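Local coordinates for HicB3 antitoxin (PDB 4P78), which probably neutralises the toxin HicA3 by binding it in a toxin-antitoxin complex of Yersinia pestis, at residues I7-V11 and E12-G16; P59-P63 and H64-D68. One frame throughout, in Å; residues are numbered along the deposited sequence.

Overall arrangement
Interaction 1 (residues 7-11 and 12-16) is the turn end of the hairpin that strands 2-9 and 14-17 contribute to the four-stranded antiparallel sheet. Interaction 2 (residues 59-63 and 64-68) follows later in the chain and starts the short helix 63-67. Within one subunit their centres lie 22 Å apart and their nearest atoms about 10 Å apart, so they do not touch. Both contribute to the contact between two HicB3 copies: His64 NE2 of one subunit is hydrogen-bonded to Gly13 O of the other, and Asp68 OD2 forms a salt bridge with Lys9 NZ of the other subunit. Interaction 1 also meets the HicA3 toxin, through Val11, Glu12 and Asp15.

Interaction 1 (I7-V11 and E12-G16); sequences IFKTV and EGFDG
Phe8 and Asp15 form an antiparallel hydrogen-bonded pair, with Phe8 N 2.7 Å from Asp15 O and Asp15 N 3.0 Å from Phe8 O, in the beta hairpin of strands 2-9 and 14-17. Lys9 and Phe14 make the next pair, non-hydrogen-bonded, with both side chains on one face of the sheet. The lysine chain bends at chi2 (-66°), laying CE over the face of the Phe14 ring in a CH-pi contact, 3.6 Å from Phe14 CE1. Its ammonium lies over the same face as a cation-pi partner, NZ being 4.5 Å from the Phe14 ring centroid. Phe31 of helix 31-52 also stacks with this ring. On the other sheet face, Asp15 OD2 is hydrogen-bonded to Ser50 OG of the HicA3 toxin chain, while Thr10 CG2 packs 3.2 Å from Asp15 OD1. Glu12, at the turn, hydrogen-bonds Lys47 N and forms a salt bridge with Arg46, both of the toxin chain. Thr10 fastens the loop twice, as Gly13 N donates to its OG1 at 2.9 Å and its own N donates almost straight to Gly13 O (176° at the hydrogen). Lys9 NZ grips that same Gly13 O at 2.9 Å, arriving from the opposite face of the carbonyl plane to Thr10 N.

Interaction 2 (P59-P63 and H64-D68); sequences PPKDP and HRYID
Pro63, Tyr66 and Lys61 carry much of this local contact, in which a proline-rich loop turns into the short helix 63-67. The Tyr66 side chain runs back along the loop, crossing that of Lys61 at about a right angle. Its hydroxyl oxygen accepts from Lys61 N at 2.8 Å, and Pro60 CA lies 3.3 Å from the same Tyr66 OH. A further hydrogen bond joins this hydroxyl to Asp20, so backbone and carboxylate together fix the ring's far end. The aliphatic part of Lys61 crosses the extended Arg65 chain, its CB 3.5 Å from Arg65 CD, while Lys61 NZ turns back to Pro59 O at 2.8 Å.

Pro63 opens the first helical turn: its carbonyl oxygen receives Ile67 N at 3.1 Å, nearly straight at the hydrogen (172°), and Tyr66 N more weakly. Asp62 is the N-cap. With CG anti to the backbone N (chi1 -166°), its OD1 reaches His64 N at 3.0 Å through the anti lone pair, while Asp62 O accepts from Arg65 N at 2.8 Å.

Pro60 and Tyr66 rest on Pro4 of strand 2-9. From the second subunit, Phe31, at the start of its helix 31-52, meets the Tyr66 ring with planes at about 50°, and Thr30, just before that helix, packs on Pro63.

Interaction 1 (I7-V11 and E12-G16)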
loop_
_atom_site.group_PDB
_atom_site.type_symbol
_atom_site.label_atom_id
_atom_site.label_comp_id
_atom_site.label_asym_id
_atom_site.label_seq_id
_atom_site.Cartn_x
_atom_site.Cartn_y
_atom_site.Cartn_z
ATOM N N ILE A 7 6.061 -3.983 -1.923
ATOM C CA ILE A 7 6.370 -5.398 -1.887
ATOM C C ILE A 7 5.972 -6.148 -3.157
ATOM O O ILE A 7 5.073 -5.745 -3.902
ATOM C CB ILE A 7 5.727 -6.098 -0.668
ATOM C CG1 ILE A 7 4.224 -6.214 -0.813
ATOM C CG2 ILE A 7 6.091 -5.385 0.628
ATOM C CD1 ILE A 7 3.595 -6.977 0.326
ATOM N N PHE A 8 6.662 -7.262 -3.367
ATOM C CA PHE A 8 6.601 -8.022 -4.602
ATOM C C PHE A 8 6.528 -9.493 -4.256
ATOM O O PHE A 8 7.181 -9.948 -3.313
ATOM C CB PHE A 8 7.828 -7.739 -5.473
ATOM C CG PHE A 8 8.029 -6.294 -5.763
ATOM C CD1 PHE A 8 7.506 -5.726 -6.915
ATOM C CD2 PHE A 8 8.724 -5.487 -4.874
ATOM C CE1 PHE A 8 7.691 -4.380 -7.179
ATOM C CE2 PHE A 8 8.893 -4.145 -5.134
ATOM C CZ PHE A 8 8.370 -3.592 -6.291
ATOM N N LYS A 9 5.730 -10.236 -5.009
ATOM C CA LYS A 9 5.578 -11.670 -4.770
ATOM C C LYS A 9 6.845 -12.457 -5.122
ATOM O O LYS A 9 7.455 -12.218 -6.159
ATOM C CB LYS A 9 4.397 -12.207 -5.569
ATOM C CG LYS A 9 3.353 -12.893 -4.721
ATOM C CD LYS A 9 3.909 -14.148 -4.118
ATOM C CE LYS A 9 3.095 -14.604 -2.917
ATOM N NZ LYS A 9 3.826 -15.670 -2.171
ATOM N N THR A 10 7.238 -13.381 -4.246
ATOM C CA THR A 10 8.326 -14.317 -4.522
ATOM C C THR A 10 7.779 -15.734 -4.379
ATOM O O THR A 10 6.610 -15.915 -4.027
ATOM C CB THR A 10 9.529 -14.151 -3.557
ATOM O OG1 THR A 10 9.134 -14.521 -2.231
ATOM C CG2 THR A 10 10.046 -12.708 -3.542
ATOM N N VAL A 11 8.616 -16.742 -4.617
ATOM C CA VAL A 11 8.162 -18.113 -4.426
ATOM C C VAL A 11 7.985 -18.386 -2.926
ATOM O O VAL A 11 7.015 -19.024 -2.525
ATOM C CB VAL A 11 9.124 -19.150 -5.071
ATOM C CG1 VAL A 11 9.482 -18.725 -6.485
ATOM C CG2 VAL A 11 10.391 -19.355 -4.247
ATOM N N GLU A 12 8.888 -17.855 -2.100
ATOM C CA GLU A 12 8.837 -18.064 -0.653
ATOM C C GLU A 12 7.657 -17.311 -0.037
ATOM O O GLU A 12 6.929 -17.848 0.802
ATOM C CB GLU A 12 10.152 -17.620 0.001
ATOM C CG GLU A 12 11.342 -18.567 -0.196
ATOM C CD GLU A 12 12.680 -17.874 0.053
ATOM O OE1 GLU A 12 12.912 -16.803 -0.563
ATOM O OE2 GLU A 12 13.489 -18.377 0.877
ATOM N N GLY A 13 7.474 -16.067 -0.465
ATOM C CA GLY A 13 6.358 -15.253 -0.026
ATOM C C GLY A 13 6.435 -13.875 -0.666
ATOM O O GLY A 13 5.939 -13.668 -1.775
ATOM N N PHE A 14 7.068 -12.931 0.028
ATOM C CA PHE A 14 7.227 -11.577 -0.496
ATOM C C PHE A 14 8.589 -10.979 -0.162
ATOM O O PHE A 14 9.222 -11.350 0.823
ATOM C CB PHE A 14 6.152 -10.642 0.057
ATOM C CG PHE A 14 4.753 -11.180 -0.057
ATOM C CD1 PHE A 14 3.986 -10.906 -1.173
ATOM C CD2 PHE A 14 4.205 -11.949 0.963
ATOM C CE1 PHE A 14 2.694 -11.392 -1.276
ATOM C CE2 PHE A 14 2.918 -12.440 0.864
ATOM C CZ PHE A 14 2.164 -12.159 -0.256
ATOM N N ASP A 15 9.019 -10.018 -0.969
ATOM C CA ASP A 15 10.094 -9.131 -0.542
ATOM C C ASP A 15 9.805 -7.720 -1.025
ATOM O O ASP A 15 8.812 -7.490 -1.725
ATOM C CB ASP A 15 11.458 -9.637 -1.035
ATOM C CG ASP A 15 11.550 -9.744 -2.553
ATOM O OD1 ASP A 15 12.367 -10.557 -3.029
ATOM O OD2 ASP A 15 10.842 -9.013 -3.281
ATOM N N GLY A 16 10.649 -6.771 -0.635
ATOM C CA GLY A 16 10.505 -5.417 -1.117
ATOM C C GLY A 16 11.444 -4.459 -0.423
ATOM O O GLY A 16 12.476 -4.868 0.100
#

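Interaction 2 (P59-P63 and H64-D68)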
loop_
_atom_site.group_PDB
_atom_site.type_symbol
_atom_site.label_atom_id
_atom_site.label_comp_id
_atom_site.label_asym_id
_atom_site.label_seq_id
_atom_site.Cartn_x
_atom_site.Cartn_y
_atom_site.Cartn_z
ATOM N N PRO A 59 10.595 11.629 6.750
ATOM C CA PRO A 59 9.331 10.923 6.962
ATOM C C PRO A 59 8.552 10.759 5.654
ATOM O O PRO A 59 8.929 11.359 4.641
ATOM C CB PRO A 59 8.585 11.838 7.942
ATOM C CG PRO A 59 9.647 12.591 8.632
ATOM C CD PRO A 59 10.700 12.824 7.610
ATOM N N PRO A 60 7.491 9.938 5.665
ATOM C CA PRO A 60 6.735 9.674 4.434
ATOM C C PRO A 60 6.153 10.927 3.782
ATOM O O PRO A 60 5.631 11.811 4.467
ATOM C CB PRO A 60 5.614 8.747 4.910
ATOM C CG PRO A 60 6.196 8.035 6.080
ATOM C CD PRO A 60 7.065 9.056 6.771
ATOM N N LYS A 61 6.212 10.952 2.453
ATOM C CA LYS A 61 5.822 12.099 1.645
ATOM C C LYS A 61 4.308 12.251 1.391
ATOM O O LYS A 61 3.470 11.658 2.069
ATOM C CB LYS A 61 6.551 12.021 0.306
ATOM C CG LYS A 61 8.028 11.603 0.414
ATOM C CD LYS A 61 8.819 12.519 1.358
ATOM C CE LYS A 61 10.290 12.088 1.472
ATOM N NZ LYS A 61 10.523 10.920 2.383
ATOM N N ASP A 62 3.976 13.081 0.408
ATOM C CA ASP A 62 2.606 13.249 -0.049
ATOM C C ASP A 62 2.131 11.957 -0.718
ATOM O O ASP A 62 2.894 11.348 -1.475
ATOM C CB ASP A 62 2.524 14.413 -1.035
ATOM C CG ASP A 62 1.108 14.850 -1.291
ATOM O OD1 ASP A 62 0.405 14.185 -2.091
ATOM O OD2 ASP A 62 0.685 15.852 -0.670
ATOM N N PRO A 63 0.876 11.536 -0.448
ATOM C CA PRO A 63 0.316 10.322 -1.071
ATOM C C PRO A 63 0.487 10.292 -2.584
ATOM O O PRO A 63 0.677 9.223 -3.159
ATOM C CB PRO A 63 -1.174 10.393 -0.713
ATOM C CG PRO A 63 -1.220 11.199 0.530
ATOM C CD PRO A 63 -0.086 12.184 0.464
ATOM N N HIS A 64 0.418 11.459 -3.221
ATOM C CA HIS A 64 0.640 11.548 -4.658
ATOM C C HIS A 64 1.976 10.968 -5.094
ATOM O O HIS A 64 2.076 10.443 -6.203
ATOM C CB HIS A 64 0.548 13.000 -5.124
ATOM C CG HIS A 64 -0.848 13.538 -5.116
ATOM N ND1 HIS A 64 -1.244 14.600 -5.900
ATOM C CD2 HIS A 64 -1.946 13.144 -4.428
ATOM C CE1 HIS A 64 -2.525 14.847 -5.686
ATOM N NE2 HIS A 64 -2.975 13.980 -4.796
ATOM N N ARG A 65 3.003 11.082 -4.241
ATOM C CA ARG A 65 4.331 10.590 -4.620
ATOM C C ARG A 65 4.342 9.064 -4.769
ATOM O O ARG A 65 5.066 8.532 -5.610
ATOM C CB ARG A 65 5.396 11.029 -3.612
ATOM C CG ARG A 65 5.854 12.479 -3.807
ATOM C CD ARG A 65 7.128 12.791 -3.025
ATOM N NE ARG A 65 7.281 14.229 -2.807
ATOM C CZ ARG A 65 8.316 14.791 -2.190
ATOM N NH1 ARG A 65 9.302 14.036 -1.719
ATOM N NH2 ARG A 65 8.364 16.110 -2.042
ATOM N N TYR A 66 3.531 8.363 -3.971
ATOM C CA TYR A 66 3.457 6.900 -4.075
ATOM C C TYR A 66 2.526 6.460 -5.200
ATOM O O TYR A 66 2.850 5.547 -5.960
ATOM C CB TYR A 66 3.030 6.303 -2.727
ATOM C CG TYR A 66 3.917 6.826 -1.621
ATOM C CD1 TYR A 66 5.171 6.264 -1.379
ATOM C CD2 TYR A 66 3.539 7.937 -0.867
ATOM C CE1 TYR A 66 6.015 6.775 -0.388
ATOM C CE2 TYR A 66 4.372 8.456 0.131
ATOM C CZ TYR A 66 5.607 7.876 0.365
ATOM O OH TYR A 66 6.421 8.399 1.364
ATOM N N ILE A 67 1.387 7.133 -5.331
ATOM C CA ILE A 67 0.433 6.816 -6.392
ATOM C C ILE A 67 1.057 7.063 -7.763
ATOM O O ILE A 67 0.746 6.368 -8.720
ATOM C CB ILE A 67 -0.869 7.634 -6.231
ATOM C CG1 ILE A 67 -1.505 7.305 -4.881
ATOM C CG2 ILE A 67 -1.855 7.344 -7.368
ATOM C CD1 ILE A 67 -2.508 8.337 -4.393
ATOM N N ASP A 68 1.960 8.038 -7.851
ATOM C CA ASP A 68 2.642 8.311 -9.118
ATOM C C ASP A 68 3.953 7.523 -9.316
ATOM O O ASP A 68 4.582 7.644 -10.367
ATOM C CB ASP A 68 2.932 9.811 -9.249
ATOM C CG ASP A 68 1.697 10.617 -9.638
ATOM O OD1 ASP A 68 0.791 10.055 -10.291
ATOM O OD2 ASP A 68 1.637 11.817 -9.291
#